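Putative 5-carboxymethyl-2-hydroxymuconate isomerase (Pseudomonas aeruginosa, PDB 3E6Q) probably isomerises 5-carboxymethyl-2-hydroxymuconate and assembles as a trimer. Local coordinates at residues H24-A29 with R64-E69; A31-E36 with A81-C86; C86-D91 with E126-E131. One frame throughout, in Å; residues are numbered along the deposited sequence.

From the N terminus, strand 24-30 comes first and contact 1 returns to it at 64-69, closing a loop that carries helix 39-52. Contact 2 begins inside that loop, at 31-36, and ends beyond it, at 81-86, so contacts 1 and 2 cross along the chain. Contact 3 follows in series, joining 86-91 to 126-131 around helix 95-112; it shares Cys86 with contact 2. Strand 24-30 pairs antiparallel with strand 82-90: Glu28 N faces His84 O, Val26 O Cys86 N and His24 O Ser88 N, partner numbers rising as the first fall. Contacts 1 and 3 thus build the two parallel flanks of one four-stranded sheet, while contact 2 packs the segment that follows strand 24-30 against residues 81-83.

Contact 1 (H24-A29 with R64-E69); sequences HLVIEA and RFVTLE. With NA (sodium ion), chain R.
Segments 24-29 and 64-69 pair as neighbouring parallel strands whose axes approach to 4.8 Å and are turned by -24° from each other, with Val26 beside Arg64 and Ala29 beside Thr67. Five backbone hydrogen bonds alternate between the strands: Arg64 N to Leu25 O, Ile27 N to Arg64 O, Val66 N to Ile27 O, Ala29 N to Val66 O and Leu68 N to Ala29 O. Among the side chains, Arg64 reaches back to His24. Its chi1 of 54° sets CG between the backbone N and the carbonyl carbon, and bends at chi2 and chi3 then carry the chain back along strand 24-29, where NE passes 3.7 Å from Val26 CG2. At the end NH1 donates to His24 ND1 over 2.9 Å. The bond lies close to the planes of both groups, although these stand 88° apart, so ring and guanidinium meet edge to edge instead of stacking. The guanidinium also forms a salt bridge through NH2 with Glu28 of the second subunit, while Glu28 of this chain receives Arg64 NE of the third. Glu28 OE2 additionally binds the sodium ion at 2.7 Å, beside a water ligand. On the other sheet face Phe65 sets CD2 3.6 Å from Ile27 CG2 and CZ 3.5 Å from Ala29 CB, an apolar patch covered by Leu43 of helix 39-52. Parallel strands joined through a helix packed on one face define a beta-alpha-beta crossover; here the face bearing Arg64 and Glu28 contributes salt bridges to the neighbouring subunits, as in a tautomerase-like trimer.

Contact 2 (A31-E36 with A81-C86); sequences ANLRLE and AYLHAC. With FMT (formic acid), chain P.
The side-chain amide of Asn32 is held at both ends while its oxygen rests on Ala81: OD1 accepts a hydrogen bond from Thr30 OG1, ND2 donates to Arg80 O, and OD1 lies 3.3 Å from Ala81 CB. With a chi1 of 64°, Asn32 CG sits between its own backbone N and carbonyl carbon, which brings OD1 against the alanine methyl. Thr30 OG1 is also bonded to Tyr82 N, so this one hydroxyl ties residues 31-33 to Tyr82. The direct contact between the segments is otherwise apolar and small, burying 233 Å². Leu33 supplies both of its methyls. CG lies anti to the backbone N (chi1 -172°), and the branches divide their work: CD1 meets Ala81 CB at 3.9 Å, whereas CD2 meets Leu83 CB at 3.7 Å. The Leu33 and Leu83 side chains cross at about a right angle, and Leu83 continues the apolar layer toward Ile27 and Ala29 of strand 24-30. Alternation along the strand turns Tyr82 and His84 to the other face. There His84 NE2 donates a nearly straight bond, 170°, to O1 of the bound formic acid at 2.7 Å, the acceptor lying in the ring plane; Cys86 CB approaches the same oxygen at 3.4 Å. Ser124 OG bonds to ND1, so both ring nitrogens have a partner, which probably restrains the ring's rotation. Asn32 and Leu33 therefore pack a turn onto Ala81 and Leu83, while the strand's other face lines a pocket that here holds formic acid, probably from the crystallisation liquor, near the third subunit, where His84 meets His24 of that chain.

Contact 3 (C86-D91 with E126-E131); sequences CLSILD and EVREME
Strands 86-90 and 126-130 run parallel, their axes 4.4 Å apart at closest approach and 36° from alignment, in a register that starts with Cys86 beside Glu126 and ends with Leu90 beside Met130. Backbone bonds pass from Leu87 N to Glu126 O, Arg128 N to Leu87 O, Ile89 N to Arg128 O, Met130 N to Ile89 O and finally Asp91 N to Met130 O, so the pairing continues just past the strand end. On the face of Ser88, Arg128 NH1 donates to Ser88 OG at 2.9 Å, with an N-H...O angle of 152° and the hydroxyl near the guanidinium plane. A chi1 of 63° and a bend at chi3 fold the arginine across the neighbouring strand, where its CD also leans on Cys86 SG at 3.5 Å. Arg128 NH2 continues to Glu126 of the second subunit, and Glu126 of this chain receives Arg128 of the third; these salt bridges link the three subunits in a cycle, with the Arg128 side chains packed against one another. Farther along this face, Met130, a selenomethionine, lays SE 3.9 Å from Ser88 CB. Met130 CE meets Leu90 CD2 at 4.0 Å. The reverse face is apolar at first: Val127 CG1 lies 4.3 Å from Leu87 CD2 and at a similar separation from Ile89 CD1. Toward the end of the pair it becomes polar, a water bridging Leu90 O and Glu129 OE2, with 2.7 Å to the carboxylate. Helix 95-112 joins the strands and packs Leu101 and Leu105 on Leu87, completing a second beta-alpha-beta crossover, consistent with the tautomerase-like trimer fold.

Contact 1 (H24-A29 with R64-E69)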
loop_
_atom_site.group_PDB
_atom_site.type_symbol
_atom_site.label_atom_id
_atom_site.label_comp_id
_atom_site.label_asym_id
_atom_site.label_seq_id
_atom_site.Cartn_x
_atom_site.Cartn_y
_atom_site.Cartn_z
ATOM N N HIS A 24 10.875 -4.424 -1.949
ATOM C CA HIS A 24 10.086 -3.262 -2.301
ATOM C C HIS A 24 10.036 -2.351 -1.114
ATOM O O HIS A 24 9.716 -2.804 -0.017
ATOM C CB HIS A 24 8.653 -3.682 -2.751
ATOM C CG HIS A 24 8.608 -4.382 -4.061
ATOM N ND1 HIS A 24 8.701 -3.701 -5.263
ATOM C CD2 HIS A 24 8.538 -5.704 -4.375
ATOM C CE1 HIS A 24 8.642 -4.579 -6.251
ATOM N NE2 HIS A 24 8.525 -5.792 -5.746
ATOM N N LEU A 25 10.329 -1.073 -1.316
ATOM C CA LEU A 25 10.299 -0.113 -0.220
ATOM C C LEU A 25 9.401 1.053 -0.629
ATOM O O LEU A 25 9.622 1.682 -1.680
ATOM C CB LEU A 25 11.684 0.391 0.078
ATOM C CG LEU A 25 11.790 1.532 1.077
ATOM C CD1 LEU A 25 11.306 1.033 2.454
ATOM C CD2 LEU A 25 13.191 2.147 1.164
ATOM N N VAL A 26 8.399 1.337 0.198
ATOM C CA VAL A 26 7.500 2.476 -0.034
ATOM C C VAL A 26 7.629 3.455 1.135
ATOM O O VAL A 26 7.372 3.076 2.291
ATOM C CB VAL A 26 6.014 2.050 -0.210
ATOM C CG1 VAL A 26 5.116 3.314 -0.443
ATOM C CG2 VAL A 26 5.852 0.984 -1.340
ATOM N N ILE A 27 8.032 4.688 0.832
ATOM C CA ILE A 27 8.129 5.776 1.797
ATOM C C ILE A 27 6.975 6.746 1.542
ATOM O O ILE A 27 6.778 7.177 0.404
ATOM C CB ILE A 27 9.496 6.508 1.709
ATOM C CG1 ILE A 27 10.685 5.551 1.921
ATOM C CG2 ILE A 27 9.572 7.700 2.711
ATOM C CD1 ILE A 27 12.017 6.203 1.709
ATOM N N GLU A 28 6.251 7.076 2.606
ATOM C CA GLU A 28 5.121 7.989 2.579
ATOM C C GLU A 28 5.446 9.138 3.540
ATOM O O GLU A 28 5.809 8.913 4.694
ATOM C CB GLU A 28 3.848 7.314 3.080
ATOM C CG GLU A 28 3.231 6.247 2.238
ATOM C CD GLU A 28 2.156 5.546 3.051
ATOM O OE1 GLU A 28 0.935 5.922 2.969
ATOM O OE2 GLU A 28 2.517 4.576 3.799
ATOM N N ALA A 29 5.290 10.365 3.062
ATOM C CA ALA A 29 5.547 11.582 3.829
ATOM C C ALA A 29 4.319 12.493 3.723
ATOM O O ALA A 29 3.779 12.700 2.650
ATOM C CB ALA A 29 6.743 12.278 3.275
ATOM N N ARG A 64 10.226 3.615 -3.772
ATOM C CA ARG A 64 9.431 4.756 -4.256
ATOM C C ARG A 64 8.979 5.594 -3.069
ATOM O O ARG A 64 8.867 5.116 -1.919
ATOM C CB ARG A 64 8.246 4.324 -5.126
ATOM C CG ARG A 64 7.307 3.277 -4.473
ATOM C CD ARG A 64 7.914 1.883 -4.637
ATOM N NE ARG A 64 6.936 0.799 -4.843
ATOM C CZ ARG A 64 7.280 -0.459 -5.050
ATOM N NH1 ARG A 64 8.536 -0.815 -4.997
ATOM N NH2 ARG A 64 6.357 -1.388 -5.230
ATOM N N PHE A 65 8.818 6.884 -3.346
ATOM C CA PHE A 65 8.430 7.883 -2.361
ATOM C C PHE A 65 7.139 8.537 -2.830
ATOM O O PHE A 65 6.998 8.951 -3.997
ATOM C CB PHE A 65 9.555 8.910 -2.215
ATOM C CG PHE A 65 9.236 10.034 -1.293
ATOM C CD1 PHE A 65 8.487 11.122 -1.732
ATOM C CD2 PHE A 65 9.824 10.072 -0.033
ATOM C CE1 PHE A 65 8.201 12.194 -0.862
ATOM C CE2 PHE A 65 9.566 11.187 0.856
ATOM C CZ PHE A 65 8.747 12.224 0.417
ATOM N N VAL A 66 6.172 8.628 -1.924
ATOM C CA VAL A 66 4.915 9.310 -2.205
ATOM C C VAL A 66 4.609 10.372 -1.125
ATOM O O VAL A 66 4.789 10.117 0.058
ATOM C CB VAL A 66 3.782 8.301 -2.318
ATOM C CG1 VAL A 66 4.067 7.351 -3.546
ATOM C CG2 VAL A 66 3.685 7.507 -1.082
ATOM N N THR A 67 4.130 11.526 -1.578
ATOM C CA THR A 67 3.645 12.584 -0.721
ATOM C C THR A 67 2.165 12.354 -0.502
ATOM O O THR A 67 1.419 12.101 -1.454
ATOM C CB THR A 67 3.889 13.950 -1.345
ATOM O OG1 THR A 67 5.310 14.163 -1.486
ATOM C CG2 THR A 67 3.232 15.028 -0.497
ATOM N N LEU A 68 1.766 12.347 0.754
ATOM C CA LEU A 68 0.339 12.249 1.136
ATOM C C LEU A 68 -0.279 13.636 1.163
ATOM O O LEU A 68 0.071 14.487 2.001
ATOM C CB LEU A 68 0.214 11.636 2.520
ATOM C CG LEU A 68 0.953 10.281 2.703
ATOM C CD1 LEU A 68 0.909 9.794 4.173
ATOM C CD2 LEU A 68 0.392 9.257 1.701
ATOM N N GLU A 69 -1.182 13.889 0.206
ATOM C CA GLU A 69 -1.810 15.196 0.089
ATOM C C GLU A 69 -2.960 15.377 1.051
ATOM O O GLU A 69 -3.382 16.516 1.331
ATOM C CB GLU A 69 -2.290 15.357 -1.351
ATOM C CG GLU A 69 -1.158 15.298 -2.406
ATOM C CD GLU A 69 -1.640 15.589 -3.850
ATOM O OE1 GLU A 69 -0.755 15.681 -4.742
ATOM O OE2 GLU A 69 -2.877 15.742 -4.080
HETATM NA NA NA R . 4.505 2.843 3.230
HETATM O O HOH W 1 2.973 1.124 1.847
#

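Contact 2 (A31-E36 with A81-C86)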
loop_
_atom_site.group_PDB
_atom_site.type_symbol
_atom_site.label_atom_id
_atom_site.label_comp_id
_atom_site.label_asym_id
_atom_site.label_seq_id
_atom_site.Cartn_x
_atom_site.Cartn_y
_atom_site.Cartn_z
ATOM N N ALA A 31 2.350 15.890 3.287
ATOM C CA ALA A 31 2.697 17.011 2.394
ATOM C C ALA A 31 3.337 18.219 3.093
ATOM O O ALA A 31 4.047 19.008 2.462
ATOM C CB ALA A 31 1.430 17.445 1.568
ATOM N N ASN A 32 3.063 18.371 4.396
ATOM C CA ASN A 32 3.677 19.413 5.251
ATOM C C ASN A 32 5.047 19.115 5.794
ATOM O O ASN A 32 5.609 19.937 6.510
ATOM C CB ASN A 32 2.728 19.778 6.398
ATOM C CG ASN A 32 2.460 18.644 7.348
ATOM O OD1 ASN A 32 2.724 17.499 7.024
ATOM N ND2 ASN A 32 1.913 18.969 8.544
ATOM N N LEU A 33 5.580 17.924 5.502
ATOM C CA LEU A 33 6.888 17.532 6.000
ATOM C C LEU A 33 8.010 18.134 5.172
ATOM O O LEU A 33 8.081 17.933 3.949
ATOM C CB LEU A 33 7.042 15.998 5.998
ATOM C CG LEU A 33 8.318 15.486 6.688
ATOM C CD1 LEU A 33 8.375 15.910 8.185
ATOM C CD2 LEU A 33 8.348 13.967 6.567
ATOM N N ARG A 34 8.942 18.784 5.861
ATOM C CA ARG A 34 10.159 19.314 5.249
ATOM C C ARG A 34 11.256 18.314 5.495
ATOM O O ARG A 34 11.428 17.886 6.610
ATOM C CB ARG A 34 10.530 20.672 5.873
ATOM C CG ARG A 34 9.516 21.768 5.536
ATOM C CD ARG A 34 9.898 23.114 6.135
ATOM N NE ARG A 34 9.905 23.013 7.580
ATOM C CZ ARG A 34 10.992 22.973 8.336
ATOM N NH1 ARG A 34 10.838 22.897 9.661
ATOM N NH2 ARG A 34 12.205 23.010 7.800
ATOM N N LEU A 35 12.034 18.011 4.451
ATOM C CA LEU A 35 13.173 17.079 4.528
ATOM C C LEU A 35 14.459 17.829 4.255
ATOM O O LEU A 35 14.438 18.909 3.603
ATOM C CB LEU A 35 13.037 15.977 3.441
ATOM C CG LEU A 35 11.782 15.094 3.503
ATOM C CD1 LEU A 35 11.762 14.116 2.316
ATOM C CD2 LEU A 35 11.688 14.356 4.777
ATOM N N GLU A 36 15.557 17.261 4.716
ATOM C CA GLU A 36 16.892 17.791 4.421
ATOM C C GLU A 36 17.375 17.417 3.032
ATOM O O GLU A 36 18.400 17.945 2.550
ATOM C CB GLU A 36 17.894 17.286 5.455
ATOM C CG GLU A 36 17.552 17.570 6.920
ATOM C CD GLU A 36 17.716 19.060 7.326
ATOM O OE1 GLU A 36 18.119 19.891 6.490
ATOM O OE2 GLU A 36 17.423 19.423 8.492
ATOM N N ALA A 81 3.055 16.388 11.313
ATOM C CA ALA A 81 3.627 15.742 10.117
ATOM C C ALA A 81 4.173 14.396 10.544
ATOM O O ALA A 81 4.556 14.194 11.702
ATOM C CB ALA A 81 4.741 16.581 9.509
ATOM N N TYR A 82 4.179 13.444 9.602
ATOM C CA TYR A 82 4.688 12.146 9.867
ATOM C C TYR A 82 5.302 11.549 8.600
ATOM O O TYR A 82 5.058 12.026 7.488
ATOM C CB TYR A 82 3.670 11.183 10.513
ATOM C CG TYR A 82 2.498 10.816 9.675
ATOM C CD1 TYR A 82 2.576 9.838 8.681
ATOM C CD2 TYR A 82 1.251 11.450 9.919
ATOM C CE1 TYR A 82 1.436 9.475 7.920
ATOM C CE2 TYR A 82 0.113 11.121 9.120
ATOM C CZ TYR A 82 0.235 10.134 8.139
ATOM O OH TYR A 82 -0.858 9.786 7.385
ATOM N N LEU A 83 6.173 10.566 8.831
ATOM C CA LEU A 83 6.978 9.898 7.801
ATOM C C LEU A 83 6.970 8.390 8.132
ATOM O O LEU A 83 7.260 7.965 9.256
ATOM C CB LEU A 83 8.400 10.447 7.826
ATOM C CG LEU A 83 9.447 9.926 6.847
ATOM C CD1 LEU A 83 9.033 10.094 5.391
ATOM C CD2 LEU A 83 10.814 10.619 7.127
ATOM N N HIS A 84 6.614 7.597 7.125
ATOM C CA HIS A 84 6.479 6.131 7.267
ATOM C C HIS A 84 7.069 5.374 6.090
ATOM O O HIS A 84 6.947 5.815 4.937
ATOM C CB HIS A 84 5.008 5.767 7.441
ATOM C CG HIS A 84 4.766 4.300 7.579
ATOM N ND1 HIS A 84 5.140 3.577 8.700
ATOM C CD2 HIS A 84 4.195 3.420 6.725
ATOM C CE1 HIS A 84 4.798 2.310 8.522
ATOM N NE2 HIS A 84 4.247 2.180 7.324
ATOM N N ALA A 85 7.693 4.243 6.372
ATOM C CA ALA A 85 8.150 3.353 5.332
ATOM C C ALA A 85 7.639 1.948 5.590
ATOM O O ALA A 85 7.468 1.513 6.728
ATOM C CB ALA A 85 9.651 3.341 5.244
ATOM N N CYS A 86 7.407 1.235 4.497
ATOM C CA CYS A 86 7.021 -0.175 4.548
ATOM C C CYS A 86 8.005 -0.903 3.627
ATOM O O CYS A 86 8.039 -0.677 2.399
ATOM C CB CYS A 86 5.575 -0.356 4.076
ATOM S SG CYS A 86 5.090 -2.101 4.228
HETATM C C FMT P . 2.019 0.226 6.499
HETATM O O1 FMT P . 3.171 -0.129 6.438
HETATM O O2 FMT P . 1.621 1.117 5.715
#

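Contact 3 (C86-D91 with E126-E131)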
loop_
_atom_site.group_PDB
_atom_site.type_symbol
_atom_site.label_atom_id
_atom_site.label_comp_id
_atom_site.label_asym_id
_atom_site.label_seq_id
_atom_site.Cartn_x
_atom_site.Cartn_y
_atom_site.Cartn_z
ATOM N N CYS A 86 7.407 1.235 4.497
ATOM C CA CYS A 86 7.021 -0.175 4.548
ATOM C C CYS A 86 8.005 -0.903 3.627
ATOM O O CYS A 86 8.039 -0.677 2.399
ATOM C CB CYS A 86 5.575 -0.356 4.076
ATOM S SG CYS A 86 5.090 -2.101 4.228
ATOM N N LEU A 87 8.870 -1.693 4.237
ATOM C CA LEU A 87 9.806 -2.555 3.533
ATOM C C LEU A 87 9.193 -3.938 3.405
ATOM O O LEU A 87 8.855 -4.577 4.426
ATOM C CB LEU A 87 11.142 -2.679 4.284
ATOM C CG LEU A 87 12.205 -3.552 3.605
ATOM C CD1 LEU A 87 12.732 -2.905 2.311
ATOM C CD2 LEU A 87 13.358 -3.913 4.588
ATOM N N SER A 88 9.073 -4.407 2.174
ATOM C CA SER A 88 8.548 -5.763 1.915
ATOM C C SER A 88 9.635 -6.646 1.382
ATOM O O SER A 88 10.240 -6.358 0.321
ATOM C CB SER A 88 7.403 -5.699 0.877
ATOM O OG SER A 88 6.270 -4.979 1.364
ATOM N N ILE A 89 9.882 -7.736 2.120
ATOM C CA ILE A 89 10.882 -8.735 1.757
ATOM C C ILE A 89 10.226 -10.105 1.604
ATOM O O ILE A 89 9.099 -10.302 2.055
ATOM C CB ILE A 89 12.046 -8.779 2.784
ATOM C CG1 ILE A 89 11.596 -9.391 4.115
ATOM C CG2 ILE A 89 12.802 -7.430 2.865
ATOM C CD1 ILE A 89 12.737 -9.682 5.111
ATOM N N LEU A 90 10.930 -11.067 1.025
ATOM C CA LEU A 90 10.418 -12.425 0.921
ATOM C C LEU A 90 10.363 -13.055 2.309
ATOM O O LEU A 90 11.234 -12.798 3.171
ATOM C CB LEU A 90 11.237 -13.286 -0.015
ATOM C CG LEU A 90 11.209 -12.814 -1.458
ATOM C CD1 LEU A 90 12.190 -13.549 -2.370
ATOM C CD2 LEU A 90 9.777 -12.880 -1.986
ATOM N N ASP A 91 9.329 -13.846 2.524
ATOM C CA ASP A 91 9.252 -14.608 3.766
ATOM C C ASP A 91 10.437 -15.582 3.912
ATOM O O ASP A 91 11.107 -15.933 2.937
ATOM C CB ASP A 91 7.910 -15.392 3.882
ATOM C CG ASP A 91 7.645 -16.384 2.715
ATOM O OD1 ASP A 91 8.387 -16.480 1.739
ATOM O OD2 ASP A 91 6.611 -17.103 2.778
ATOM N N GLU A 126 7.789 -0.302 8.987
ATOM C CA GLU A 126 7.273 -1.657 9.101
ATOM C C GLU A 126 8.169 -2.485 8.205
ATOM O O GLU A 126 8.508 -2.039 7.103
ATOM C CB GLU A 126 5.843 -1.767 8.601
ATOM C CG GLU A 126 5.417 -3.161 8.471
ATOM C CD GLU A 126 3.949 -3.388 8.101
ATOM O OE1 GLU A 126 3.231 -2.465 7.631
ATOM O OE2 GLU A 126 3.599 -4.560 8.261
ATOM N N VAL A 127 8.535 -3.679 8.650
ATOM C CA VAL A 127 9.120 -4.688 7.765
ATOM C C VAL A 127 8.096 -5.853 7.643
ATOM O O VAL A 127 7.677 -6.422 8.656
ATOM C CB VAL A 127 10.437 -5.212 8.333
ATOM C CG1 VAL A 127 11.034 -6.270 7.362
ATOM C CG2 VAL A 127 11.428 -4.068 8.592
ATOM N N ARG A 128 7.591 -6.074 6.452
ATOM C CA ARG A 128 6.609 -7.117 6.191
ATOM C C ARG A 128 7.133 -8.178 5.215
ATOM O O ARG A 128 8.132 -7.969 4.528
ATOM C CB ARG A 128 5.307 -6.547 5.674
ATOM C CG ARG A 128 5.405 -5.816 4.324
ATOM C CD ARG A 128 4.054 -5.382 3.809
ATOM N NE ARG A 128 3.210 -6.536 3.482
ATOM C CZ ARG A 128 3.180 -7.140 2.283
ATOM N NH1 ARG A 128 3.911 -6.699 1.291
ATOM N NH2 ARG A 128 2.388 -8.187 2.087
ATOM N N GLU A 129 6.452 -9.304 5.173
ATOM C CA GLU A 129 6.896 -10.448 4.385
ATOM C C GLU A 129 5.883 -10.779 3.254
ATOM O O GLU A 129 4.660 -10.752 3.466
ATOM C CB GLU A 129 6.988 -11.650 5.280
ATOM C CG GLU A 129 8.038 -11.543 6.339
ATOM C CD GLU A 129 8.108 -12.821 7.185
ATOM O OE1 GLU A 129 7.100 -13.185 7.852
ATOM O OE2 GLU A 129 9.124 -13.498 7.138
HETATM N N MSE A 130 6.435 -11.114 2.094
HETATM C CA MSE A 130 5.698 -11.555 0.935
HETATM C C MSE A 130 5.894 -13.059 0.773
HETATM O O MSE A 130 6.974 -13.573 1.042
HETATM C CB MSE A 130 6.246 -10.854 -0.303
HETATM C CG MSE A 130 6.248 -9.331 -0.186
HETATM SE SE MSE A 130 6.719 -8.463 -1.844
HETATM C CE MSE A 130 8.603 -9.025 -1.923
ATOM N N GLU A 131 4.838 -13.749 0.365
ATOM C CA GLU A 131 4.908 -15.225 0.231
ATOM C C GLU A 131 5.758 -15.544 -0.971
ATOM O O GLU A 131 5.362 -15.302 -2.097
ATOM C CB GLU A 131 3.519 -15.823 0.021
ATOM C CG GLU A 131 3.610 -17.337 -0.119
ATOM C CD GLU A 131 2.364 -17.968 -0.616
ATOM O OE1 GLU A 131 1.443 -17.260 -1.043
ATOM O OE2 GLU A 131 2.334 -19.214 -0.579
HETATM O O HOH W 2 11.440 -12.830 5.946
#